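Local atomic coordinates of succinate dehydrogenase subunit A (Mycolicibacterium smegmatis, PDB entry 7D6V), a protein that probably oxidises succinate as the flavoprotein subunit of a respiratory succinate dehydrogenase, using its covalently bound FAD to feed electrons into the electron transport chain. Residues A[44-49]-A[220-225]; A[216-220]-A[260-264]; A[326-330]-A[497-501]. All blocks are in the same frame, centred on the assembly; numbering follows the deposited sequence.

Interaction 1 (A[44-49]-A[220-225]); sequences KAHTVM and SNSWEY. With FAD (flavin-adenine dinucleotide), chain D.
His46 and Ser222 bring two buried loops of the FAD-binding domain within 6.1 Å, CA to CA, where the 3-10 turn of 46-49 faces the type I beta turn from Ser222 to Tyr225. The contact is built round the histidyl-flavin linkage of the succinate dehydrogenase and fumarate reductase family: His46 NE2 is bonded covalently to C8M of the FAD, 1.7 Å apart. With CG anti to the backbone N (chi1 -174°), the imidazole runs towards 220-225, and on its far side ND1 faces Ser222 OG, modelled so close that the length is doubtful. Tyr225 approaches one face of the imidazole obliquely, planes at 33°, with CE2 over the ring's rim. Glu224 divides its carboxylate: OE1 takes a weak bond from His46 N, while OE2 accepts the ribose hydroxyl O2B of the FAD at 2.8 Å and also meets Ser40. Asn221 ND2 is anchored by the carbonyl of His388. The pyrophosphate is gripped from both loops, on O2A by Tyr225 OH at 2.5 Å and on O1A by Thr47 OG1, the latter at 2.7 Å.

Interaction 2 (A[216-220]-A[260-264]); sequences FKVSS and KGILV. With FAD (flavin-adenine dinucleotide), chain D.
Lys260 NZ donates a 2.7 Å hydrogen bond to Lys217 O, the one hydrogen bond between 216-220 and 260-264. The contact belongs to the flavoprotein fold of succinate dehydrogenases and fumarate reductases; 216-220 leads towards the flavin, and 260-264, as in relatives, is probably part of the capping domain. The ammonium does not lie in the plane of the carbonyl it grips but 41° above it. Lys260 gets there by sending CG away from its own backbone N (chi1 -156°) and bending at chi2, which brings the chain across Lys217 at about a right angle. The two ammonium groups remain separated, because Lys217 runs out fully extended to Gln490 on helix 481-495.

Further along, the backbone of 260-261 takes up most of the contact. Val218 CG1 rests against Lys260 O at 3.4 Å, and Gly261, whose bare CA lets the loops come close, points a CA-H at Ser219 O, 3.4 Å from CA to O. Ser220 CB then lies beside Gly261 O, and Leu263 CD1 also reaches that CB, 3.9 Å away.

The second shell is mostly sheet. Val218 is tied by backbone bonding to Cys387 of strand 383-395, and Ser219 OG bonds the carbonyl of the same cysteine. On the opposing loop, Ile262 and Val264 bond through their backbones to Met253 and Thr251 of strand 246-253, and His249 NE2 pairs with Val264 O. Ser220 carries the contact to the cofactor: OG is hydrogen-bonded to His388 ND1, and Ser220 O sits 3.6 Å from C8M of the FAD.

Interaction 3 (A[326-330]-A[497-501]); sequences ARAIN and GIIRK
Ile499 reaches across to helix 322-334 and lies against the side of it formed by Ala326, Arg327 and Asn330. Starting at the root of the side chain, CB has Asn330 ND2 beside it at 3.7 Å, the asparagine sliding past the isoleucine in the opposite direction. One atom on, CG1 meets the aliphatic part of Arg327, with 3.5 Å between Ile499 CG1 and Arg327 CG. These two chains cross at about a right angle, and the arginine, extended from CG to NE, carries its guanidinium onward past the isoleucine, where Arg327 also touches Thr565. At the tip, CD1 turns in against the helix backbone: it lies 3.5 Å from Ala326 O, the carbonyl that accepts the helical bond from Asn330 N, and 3.7 Å from Ala326 CB. The amide of Asn330 flanks the same methyl, ND2 again being the nearer atom. A chi2 of 89° swings CD1 into this position between the backbone and the amide.

Ile498 completes the apolar patch from the preceding position. Both its branches bear on the one methyl of Ala326, CG2 at 3.4 Å and CD1 at 3.6 Å from Ala326 CB. No hydrogen bond crosses the contact, so it holds by van der Waals packing of two isoleucines against Ala326, the methylenes of Arg327 and the amide of Asn330.

Arg500 turns the other way, its NE in a weak bond to Gly497 O and its NH1 on Glu244 O. The short strand 499-500 pairs in parallel with strand 565-566, Ile498 and Arg500 touch Phe248 of strand 246-253, and Lys501 stands at the N-cap of helix 502-518; helix 322-334, probably of the capping domain, thus lies against the connection between helix 481-495 and helix 502-518.

From the N terminus, the chain leaves strand 34-37 into the 44-49 loop, runs through helix 136-159 and the sheet strands, and returns at 220-225, where interaction 1 closes a loop of 170 residues beside the FAD. Interaction 2 opens at 216-220, inside that loop, and closes at 260-264, beyond it, so the two cross; they share Ser220 and their centres are 12 Å apart, both against the FAD. Interaction 3 follows in series, opening on helix 322-334 and closing at 497-501, its centre about 16 Å from that of interaction 2. Together they tie the FAD-binding core to the loop after strand 246-253, and helix 322-334 to the C-terminal region.

Interaction 1 (A[44-49]-A[220-225])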
loop_
_atom_site.group_PDB
_atom_site.type_symbol
_atom_site.label_atom_id
_atom_site.label_comp_id
_atom_site.label_asym_id
_atom_site.label_seq_id
_atom_site.Cartn_x
_atom_site.Cartn_y
_atom_site.Cartn_z
ATOM N N LYS A 44 3.543 1.750 -8.448
ATOM C CA LYS A 44 2.763 2.749 -7.727
ATOM C C LYS A 44 1.654 3.340 -8.591
ATOM O O LYS A 44 1.257 4.489 -8.399
ATOM C CB LYS A 44 3.669 3.856 -7.194
ATOM C CG LYS A 44 4.801 3.357 -6.323
ATOM C CD LYS A 44 5.284 4.436 -5.380
ATOM C CE LYS A 44 6.361 3.913 -4.456
ATOM N NZ LYS A 44 5.969 2.629 -3.830
ATOM N N ALA A 45 1.141 2.566 -9.541
ATOM C CA ALA A 45 0.061 3.028 -10.396
ATOM C C ALA A 45 -1.265 3.016 -9.638
ATOM O O ALA A 45 -1.370 2.509 -8.521
ATOM C CB ALA A 45 -0.032 2.169 -11.652
ATOM N N HIS A 46 -2.296 3.577 -10.275
ATOM C CA HIS A 46 -3.600 3.715 -9.637
ATOM C C HIS A 46 -4.233 2.371 -9.301
ATOM O O HIS A 46 -5.174 2.323 -8.504
ATOM C CB HIS A 46 -4.529 4.525 -10.544
ATOM C CG HIS A 46 -5.852 4.855 -9.928
ATOM N ND1 HIS A 46 -6.058 5.979 -9.160
ATOM C CD2 HIS A 46 -7.044 4.215 -9.984
ATOM C CE1 HIS A 46 -7.316 6.014 -8.761
ATOM N NE2 HIS A 46 -7.936 4.955 -9.247
ATOM N N THR A 47 -3.733 1.278 -9.884
ATOM C CA THR A 47 -4.267 -0.045 -9.584
ATOM C C THR A 47 -4.142 -0.389 -8.103
ATOM O O THR A 47 -4.959 -1.153 -7.576
ATOM C CB THR A 47 -3.555 -1.089 -10.450
ATOM O OG1 THR A 47 -3.716 -0.749 -11.830
ATOM C CG2 THR A 47 -4.123 -2.480 -10.222
ATOM N N VAL A 48 -3.152 0.179 -7.408
ATOM C CA VAL A 48 -2.946 -0.126 -5.995
ATOM C C VAL A 48 -4.140 0.278 -5.144
ATOM O O VAL A 48 -4.320 -0.252 -4.044
ATOM C CB VAL A 48 -1.670 0.562 -5.458
ATOM C CG1 VAL A 48 -0.454 0.126 -6.236
ATOM C CG2 VAL A 48 -1.815 2.074 -5.463
ATOM N N MET A 49 -4.961 1.217 -5.620
ATOM C CA MET A 49 -6.039 1.763 -4.809
ATOM C C MET A 49 -7.285 0.889 -4.794
ATOM O O MET A 49 -8.151 1.095 -3.938
ATOM C CB MET A 49 -6.400 3.166 -5.299
ATOM C CG MET A 49 -5.238 4.139 -5.284
ATOM S SD MET A 49 -5.707 5.805 -5.776
ATOM C CE MET A 49 -6.572 6.348 -4.309
ATOM N N SER A 220 -11.882 10.494 -7.302
ATOM C CA SER A 220 -11.120 9.525 -6.529
ATOM C C SER A 220 -9.823 9.123 -7.214
ATOM O O SER A 220 -9.146 8.203 -6.744
ATOM C CB SER A 220 -11.970 8.284 -6.261
ATOM O OG SER A 220 -12.353 7.661 -7.472
ATOM N N ASN A 221 -9.455 9.794 -8.297
ATOM C CA ASN A 221 -8.378 9.336 -9.158
ATOM C C ASN A 221 -7.042 9.958 -8.762
ATOM O O ASN A 221 -6.977 10.972 -8.064
ATOM C CB ASN A 221 -8.702 9.643 -10.618
ATOM C CG ASN A 221 -9.901 8.861 -11.125
ATOM O OD1 ASN A 221 -10.361 9.063 -12.243
ATOM N ND2 ASN A 221 -10.409 7.956 -10.300
ATOM N N SER A 222 -5.967 9.328 -9.230
ATOM C CA SER A 222 -4.609 9.658 -8.832
ATOM C C SER A 222 -4.117 10.928 -9.522
ATOM O O SER A 222 -4.781 11.501 -10.387
ATOM C CB SER A 222 -3.663 8.500 -9.155
ATOM O OG SER A 222 -4.183 7.267 -8.697
ATOM N N TRP A 223 -2.916 11.356 -9.124
ATOM C CA TRP A 223 -2.260 12.490 -9.765
ATOM C C TRP A 223 -2.029 12.249 -11.252
ATOM O O TRP A 223 -2.008 13.201 -12.039
ATOM C CB TRP A 223 -0.932 12.777 -9.059
ATOM C CG TRP A 223 0.062 13.521 -9.894
ATOM C CD1 TRP A 223 0.126 14.867 -10.088
ATOM C CD2 TRP A 223 1.137 12.956 -10.654
ATOM N NE1 TRP A 223 1.170 15.177 -10.920
ATOM C CE2 TRP A 223 1.806 14.020 -11.283
ATOM C CE3 TRP A 223 1.594 11.652 -10.866
ATOM C CZ2 TRP A 223 2.909 13.822 -12.107
ATOM C CZ3 TRP A 223 2.688 11.459 -11.683
ATOM C CH2 TRP A 223 3.332 12.537 -12.294
ATOM N N GLU A 224 -1.870 10.993 -11.655
ATOM C CA GLU A 224 -1.470 10.649 -13.011
ATOM C C GLU A 224 -2.639 10.515 -13.979
ATOM O O GLU A 224 -2.409 10.303 -15.173
ATOM C CB GLU A 224 -0.667 9.346 -12.993
ATOM C CG GLU A 224 -1.481 8.126 -12.603
ATOM C CD GLU A 224 -0.617 6.969 -12.149
ATOM O OE1 GLU A 224 -1.171 5.892 -11.852
ATOM O OE2 GLU A 224 0.618 7.137 -12.085
ATOM N N TYR A 225 -3.879 10.642 -13.510
ATOM C CA TYR A 225 -5.051 10.454 -14.367
ATOM C C TYR A 225 -5.419 11.772 -15.047
ATOM O O TYR A 225 -6.473 12.363 -14.816
ATOM C CB TYR A 225 -6.216 9.901 -13.558
ATOM C CG TYR A 225 -6.272 8.394 -13.526
ATOM C CD1 TYR A 225 -5.124 7.635 -13.686
ATOM C CD2 TYR A 225 -7.474 7.731 -13.335
ATOM C CE1 TYR A 225 -5.171 6.262 -13.655
ATOM C CE2 TYR A 225 -7.529 6.357 -13.305
ATOM C CZ TYR A 225 -6.377 5.626 -13.465
ATOM O OH TYR A 225 -6.429 4.253 -13.437
HETATM P PA FAD D . -3.318 2.291 -14.005
HETATM O O1A FAD D . -2.583 1.134 -13.438
HETATM O O2A FAD D . -4.259 3.045 -13.148
HETATM O O5B FAD D . -2.222 3.342 -14.499
HETATM C C5B FAD D . -1.817 3.483 -15.848
HETATM C C4B FAD D . -0.310 3.668 -15.917
HETATM O O4B FAD D . 0.037 4.488 -17.027
HETATM C C3B FAD D . 0.288 4.351 -14.711
HETATM O O3B FAD D . 1.474 3.646 -14.376
HETATM C C2B FAD D . 0.677 5.720 -15.203
HETATM O O2B FAD D . 1.798 6.255 -14.513
HETATM C C1B FAD D . 1.012 5.442 -16.638
HETATM N N9A FAD D . 0.908 6.660 -17.457
HETATM C C8A FAD D . -0.168 7.431 -17.601
HETATM N N7A FAD D . 0.091 8.461 -18.427
HETATM C C5A FAD D . 1.363 8.352 -18.821
HETATM C C6A FAD D . 2.281 9.101 -19.692
HETATM N N6A FAD D . 1.886 10.212 -20.333
HETATM N N1A FAD D . 3.530 8.641 -19.827
HETATM C C2A FAD D . 3.953 7.535 -19.208
HETATM N N3A FAD D . 3.176 6.811 -18.406
HETATM C C4A FAD D . 1.897 7.161 -18.179
HETATM N N1 FAD D . -11.953 -1.545 -10.139
HETATM C C2 FAD D . -12.433 -2.716 -9.676
HETATM O O2 FAD D . -12.702 -3.605 -10.488
HETATM N N3 FAD D . -12.635 -2.965 -8.381
HETATM C C4 FAD D . -12.377 -2.060 -7.446
HETATM O O4 FAD D . -12.571 -2.314 -6.251
HETATM C C4X FAD D . -11.851 -0.748 -7.857
HETATM N N5 FAD D . -11.567 0.210 -6.962
HETATM C C5X FAD D . -11.084 1.393 -7.370
HETATM C C6 FAD D . -10.793 2.371 -6.433
HETATM C C7 FAD D . -10.300 3.594 -6.843
HETATM C C7M FAD D . -9.984 4.661 -5.839
HETATM C C8 FAD D . -10.082 3.856 -8.281
HETATM C C8M FAD D . -9.546 5.184 -8.726
HETATM C C9 FAD D . -10.366 2.885 -9.221
HETATM C C9A FAD D . -10.862 1.664 -8.811
HETATM N N10 FAD D . -11.153 0.680 -9.760
HETATM C C10 FAD D . -11.649 -0.542 -9.300
HETATM C "C1'" FAD D . -10.930 0.913 -11.182
HETATM C "C2'" FAD D . -9.662 0.189 -11.621
HETATM O "O2'" FAD D . -8.687 0.234 -10.583
HETATM C "C3'" FAD D . -9.029 0.820 -12.847
HETATM O "O3'" FAD D . -9.917 0.667 -13.945
HETATM C "C4'" FAD D . -7.715 0.134 -13.184
HETATM O "O4'" FAD D . -6.806 0.282 -12.103
HETATM C "C5'" FAD D . -7.063 0.708 -14.427
HETATM O "O5'" FAD D . -5.763 0.145 -14.523
HETATM P P FAD D . -4.764 0.473 -15.720
HETATM O O1P FAD D . -3.701 -0.567 -15.698
HETATM O O2P FAD D . -5.537 0.674 -16.974
HETATM O O3P FAD D . -4.119 1.897 -15.337
#

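Interaction 2 (A[216-220]-A[260-264])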
loop_
_atom_site.group_PDB
_atom_site.type_symbol
_atom_site.label_atom_id
_atom_site.label_comp_id
_atom_site.label_asym_id
_atom_site.label_seq_id
_atom_site.Cartn_x
_atom_site.Cartn_y
_atom_site.Cartn_z
ATOM N N PHE A 216 -11.794 16.791 -13.225
ATOM C CA PHE A 216 -12.960 17.074 -12.405
ATOM C C PHE A 216 -12.523 17.505 -11.013
ATOM O O PHE A 216 -11.516 17.027 -10.485
ATOM C CB PHE A 216 -13.877 15.851 -12.312
ATOM C CG PHE A 216 -14.626 15.567 -13.577
ATOM C CD1 PHE A 216 -14.014 14.901 -14.623
ATOM C CD2 PHE A 216 -15.938 15.970 -13.725
ATOM C CE1 PHE A 216 -14.693 14.645 -15.789
ATOM C CE2 PHE A 216 -16.622 15.715 -14.891
ATOM C CZ PHE A 216 -16.001 15.053 -15.922
ATOM N N LYS A 217 -13.295 18.421 -10.425
ATOM C CA LYS A 217 -12.932 18.972 -9.124
ATOM C C LYS A 217 -12.972 17.906 -8.037
ATOM O O LYS A 217 -12.068 17.835 -7.197
ATOM C CB LYS A 217 -13.858 20.134 -8.772
ATOM C CG LYS A 217 -13.459 20.879 -7.520
ATOM C CD LYS A 217 -14.385 22.049 -7.267
ATOM C CE LYS A 217 -14.007 22.784 -5.999
ATOM N NZ LYS A 217 -14.808 24.024 -5.828
ATOM N N VAL A 218 -14.005 17.072 -8.034
ATOM C CA VAL A 218 -14.153 16.001 -7.056
ATOM C C VAL A 218 -13.966 14.679 -7.783
ATOM O O VAL A 218 -14.721 14.358 -8.707
ATOM C CB VAL A 218 -15.516 16.057 -6.351
ATOM C CG1 VAL A 218 -15.520 15.145 -5.141
ATOM C CG2 VAL A 218 -15.840 17.479 -5.946
ATOM N N SER A 219 -12.963 13.915 -7.364
ATOM C CA SER A 219 -12.629 12.667 -8.030
ATOM C C SER A 219 -11.814 11.804 -7.083
ATOM O O SER A 219 -11.138 12.311 -6.187
ATOM C CB SER A 219 -11.853 12.919 -9.326
ATOM O OG SER A 219 -11.679 11.721 -10.054
ATOM N N SER A 220 -11.882 10.494 -7.302
ATOM C CA SER A 220 -11.120 9.525 -6.529
ATOM C C SER A 220 -9.823 9.123 -7.214
ATOM O O SER A 220 -9.146 8.203 -6.744
ATOM C CB SER A 220 -11.970 8.284 -6.261
ATOM O OG SER A 220 -12.353 7.661 -7.472
ATOM N N LYS A 260 -11.189 13.682 0.065
ATOM C CA LYS A 260 -11.913 14.505 -0.893
ATOM C C LYS A 260 -12.444 13.726 -2.086
ATOM O O LYS A 260 -13.139 14.306 -2.928
ATOM C CB LYS A 260 -11.021 15.651 -1.389
ATOM C CG LYS A 260 -11.786 16.858 -1.896
ATOM C CD LYS A 260 -11.070 17.530 -3.046
ATOM C CE LYS A 260 -12.002 18.462 -3.794
ATOM N NZ LYS A 260 -11.323 19.107 -4.951
ATOM N N GLY A 261 -12.149 12.438 -2.187
ATOM C CA GLY A 261 -12.714 11.640 -3.252
ATOM C C GLY A 261 -13.064 10.251 -2.776
ATOM O O GLY A 261 -13.381 9.371 -3.581
ATOM N N ILE A 262 -13.001 10.041 -1.462
ATOM C CA ILE A 262 -13.345 8.744 -0.900
ATOM C C ILE A 262 -14.833 8.499 -1.080
ATOM O O ILE A 262 -15.669 9.343 -0.733
ATOM C CB ILE A 262 -12.929 8.679 0.577
ATOM C CG1 ILE A 262 -11.497 9.188 0.744
ATOM C CG2 ILE A 262 -13.071 7.265 1.110
ATOM C CD1 ILE A 262 -10.443 8.227 0.248
ATOM N N LEU A 263 -15.172 7.338 -1.631
ATOM C CA LEU A 263 -16.561 7.004 -1.903
ATOM C C LEU A 263 -17.235 6.491 -0.640
ATOM O O LEU A 263 -16.648 5.723 0.126
ATOM C CB LEU A 263 -16.652 5.951 -3.008
ATOM C CG LEU A 263 -16.689 6.406 -4.470
ATOM C CD1 LEU A 263 -15.463 7.221 -4.838
ATOM C CD2 LEU A 263 -16.830 5.210 -5.399
ATOM N N VAL A 264 -18.472 6.924 -0.423
ATOM C CA VAL A 264 -19.291 6.457 0.689
ATOM C C VAL A 264 -20.373 5.553 0.116
ATOM O O VAL A 264 -21.168 5.981 -0.730
ATOM C CB VAL A 264 -19.902 7.625 1.478
ATOM C CG1 VAL A 264 -20.606 7.115 2.717
ATOM C CG2 VAL A 264 -18.831 8.635 1.849
HETATM P PA FAD D . -3.318 2.291 -14.005
HETATM O O1A FAD D . -2.583 1.134 -13.438
HETATM O O2A FAD D . -4.259 3.045 -13.148
HETATM O O5B FAD D . -2.222 3.342 -14.499
HETATM C C5B FAD D . -1.817 3.483 -15.848
HETATM C C4B FAD D . -0.310 3.668 -15.917
HETATM O O4B FAD D . 0.037 4.488 -17.027
HETATM C C3B FAD D . 0.288 4.351 -14.711
HETATM O O3B FAD D . 1.474 3.646 -14.376
HETATM C C2B FAD D . 0.677 5.720 -15.203
HETATM O O2B FAD D . 1.798 6.255 -14.513
HETATM C C1B FAD D . 1.012 5.442 -16.638
HETATM N N9A FAD D . 0.908 6.660 -17.457
HETATM C C8A FAD D . -0.168 7.431 -17.601
HETATM N N7A FAD D . 0.091 8.461 -18.427
HETATM C C5A FAD D . 1.363 8.352 -18.821
HETATM C C6A FAD D . 2.281 9.101 -19.692
HETATM N N6A FAD D . 1.886 10.212 -20.333
HETATM N N1A FAD D . 3.530 8.641 -19.827
HETATM C C2A FAD D . 3.953 7.535 -19.208
HETATM N N3A FAD D . 3.176 6.811 -18.406
HETATM C C4A FAD D . 1.897 7.161 -18.179
HETATM N N1 FAD D . -11.953 -1.545 -10.139
HETATM C C2 FAD D . -12.433 -2.716 -9.676
HETATM O O2 FAD D . -12.702 -3.605 -10.488
HETATM N N3 FAD D . -12.635 -2.965 -8.381
HETATM C C4 FAD D . -12.377 -2.060 -7.446
HETATM O O4 FAD D . -12.571 -2.314 -6.251
HETATM C C4X FAD D . -11.851 -0.748 -7.857
HETATM N N5 FAD D . -11.567 0.210 -6.962
HETATM C C5X FAD D . -11.084 1.393 -7.370
HETATM C C6 FAD D . -10.793 2.371 -6.433
HETATM C C7 FAD D . -10.300 3.594 -6.843
HETATM C C7M FAD D . -9.984 4.661 -5.839
HETATM C C8 FAD D . -10.082 3.856 -8.281
HETATM C C8M FAD D . -9.546 5.184 -8.726
HETATM C C9 FAD D . -10.366 2.885 -9.221
HETATM C C9A FAD D . -10.862 1.664 -8.811
HETATM N N10 FAD D . -11.153 0.680 -9.760
HETATM C C10 FAD D . -11.649 -0.542 -9.300
HETATM C "C1'" FAD D . -10.930 0.913 -11.182
HETATM C "C2'" FAD D . -9.662 0.189 -11.621
HETATM O "O2'" FAD D . -8.687 0.234 -10.583
HETATM C "C3'" FAD D . -9.029 0.820 -12.847
HETATM O "O3'" FAD D . -9.917 0.667 -13.945
HETATM C "C4'" FAD D . -7.715 0.134 -13.184
HETATM O "O4'" FAD D . -6.806 0.282 -12.103
HETATM C "C5'" FAD D . -7.063 0.708 -14.427
HETATM O "O5'" FAD D . -5.763 0.145 -14.523
HETATM P P FAD D . -4.764 0.473 -15.720
HETATM O O1P FAD D . -3.701 -0.567 -15.698
HETATM O O2P FAD D . -5.537 0.674 -16.974
HETATM O O3P FAD D . -4.119 1.897 -15.337
#

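Interaction 3 (A[326-330]-A[497-501])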
loop_
_atom_site.group_PDB
_atom_site.type_symbol
_atom_site.label_atom_id
_atom_site.label_comp_id
_atom_site.label_asym_id
_atom_site.label_seq_id
_atom_site.Cartn_x
_atom_site.Cartn_y
_atom_site.Cartn_z
ATOM N N ALA A 326 -29.014 11.616 -7.126
ATOM C CA ALA A 326 -28.133 12.634 -7.682
ATOM C C ALA A 326 -28.904 13.874 -8.118
ATOM O O ALA A 326 -28.419 14.998 -7.948
ATOM C CB ALA A 326 -27.353 12.049 -8.851
ATOM N N ARG A 327 -30.093 13.696 -8.698
ATOM C CA ARG A 327 -30.888 14.856 -9.087
ATOM C C ARG A 327 -31.353 15.636 -7.869
ATOM O O ARG A 327 -31.350 16.872 -7.880
ATOM C CB ARG A 327 -32.087 14.443 -9.942
ATOM C CG ARG A 327 -31.720 13.909 -11.305
ATOM C CD ARG A 327 -32.942 13.521 -12.111
ATOM N NE ARG A 327 -32.562 12.995 -13.418
ATOM C CZ ARG A 327 -33.420 12.528 -14.317
ATOM N NH1 ARG A 327 -34.720 12.524 -14.054
ATOM N NH2 ARG A 327 -32.979 12.075 -15.483
ATOM N N ALA A 328 -31.746 14.936 -6.805
ATOM C CA ALA A 328 -32.103 15.637 -5.578
ATOM C C ALA A 328 -30.914 16.411 -5.024
ATOM O O ALA A 328 -31.058 17.562 -4.595
ATOM C CB ALA A 328 -32.636 14.654 -4.543
ATOM N N ILE A 329 -29.727 15.799 -5.034
ATOM C CA ILE A 329 -28.540 16.465 -4.506
ATOM C C ILE A 329 -28.202 17.698 -5.333
ATOM O O ILE A 329 -27.895 18.765 -4.786
ATOM C CB ILE A 329 -27.357 15.483 -4.442
ATOM C CG1 ILE A 329 -27.653 14.358 -3.450
ATOM C CG2 ILE A 329 -26.084 16.207 -4.042
ATOM C CD1 ILE A 329 -26.535 13.360 -3.302
ATOM N N ASN A 330 -28.255 17.578 -6.661
ATOM C CA ASN A 330 -27.979 18.723 -7.523
ATOM C C ASN A 330 -28.986 19.842 -7.295
ATOM O O ASN A 330 -28.608 21.016 -7.178
ATOM C CB ASN A 330 -27.992 18.292 -8.989
ATOM C CG ASN A 330 -26.623 17.895 -9.492
ATOM O OD1 ASN A 330 -25.700 17.674 -8.708
ATOM N ND2 ASN A 330 -26.484 17.801 -10.808
ATOM N N GLY A 497 -21.668 16.762 -15.210
ATOM C CA GLY A 497 -21.734 16.038 -13.963
ATOM C C GLY A 497 -22.583 14.793 -14.107
ATOM O O GLY A 497 -22.653 14.185 -15.171
ATOM N N ILE A 498 -23.226 14.411 -13.003
ATOM C CA ILE A 498 -24.160 13.292 -13.068
ATOM C C ILE A 498 -25.341 13.651 -13.952
ATOM O O ILE A 498 -25.780 12.851 -14.786
ATOM C CB ILE A 498 -24.636 12.878 -11.667
ATOM C CG1 ILE A 498 -23.474 12.390 -10.824
ATOM C CG2 ILE A 498 -25.629 11.747 -11.792
ATOM C CD1 ILE A 498 -23.811 12.206 -9.376
ATOM N N ILE A 499 -25.867 14.858 -13.792
ATOM C CA ILE A 499 -27.034 15.317 -14.530
ATOM C C ILE A 499 -26.561 16.345 -15.541
ATOM O O ILE A 499 -25.931 17.343 -15.174
ATOM C CB ILE A 499 -28.104 15.903 -13.598
ATOM C CG1 ILE A 499 -28.669 14.816 -12.689
ATOM C CG2 ILE A 499 -29.222 16.528 -14.402
ATOM C CD1 ILE A 499 -27.928 14.644 -11.393
ATOM N N ARG A 500 -26.857 16.098 -16.811
ATOM C CA ARG A 500 -26.460 16.979 -17.896
ATOM C C ARG A 500 -27.685 17.690 -18.448
ATOM O O ARG A 500 -28.758 17.095 -18.573
ATOM C CB ARG A 500 -25.765 16.203 -19.020
ATOM C CG ARG A 500 -24.287 15.908 -18.801
ATOM C CD ARG A 500 -24.088 14.676 -17.950
ATOM N NE ARG A 500 -22.679 14.341 -17.766
ATOM C CZ ARG A 500 -21.998 13.500 -18.538
ATOM N NH1 ARG A 500 -22.591 12.902 -19.557
ATOM N NH2 ARG A 500 -20.723 13.252 -18.288
ATOM N N LYS A 501 -27.519 18.967 -18.769
ATOM C CA LYS A 501 -28.534 19.741 -19.463
ATOM C C LYS A 501 -27.906 20.352 -20.705
ATOM O O LYS A 501 -26.702 20.611 -20.742
ATOM C CB LYS A 501 -29.125 20.834 -18.568
ATOM C CG LYS A 501 -29.791 20.300 -17.317
ATOM C CD LYS A 501 -30.172 21.411 -16.361
ATOM C CE LYS A 501 -30.535 20.848 -14.997
ATOM N NZ LYS A 501 -29.517 19.871 -14.522
#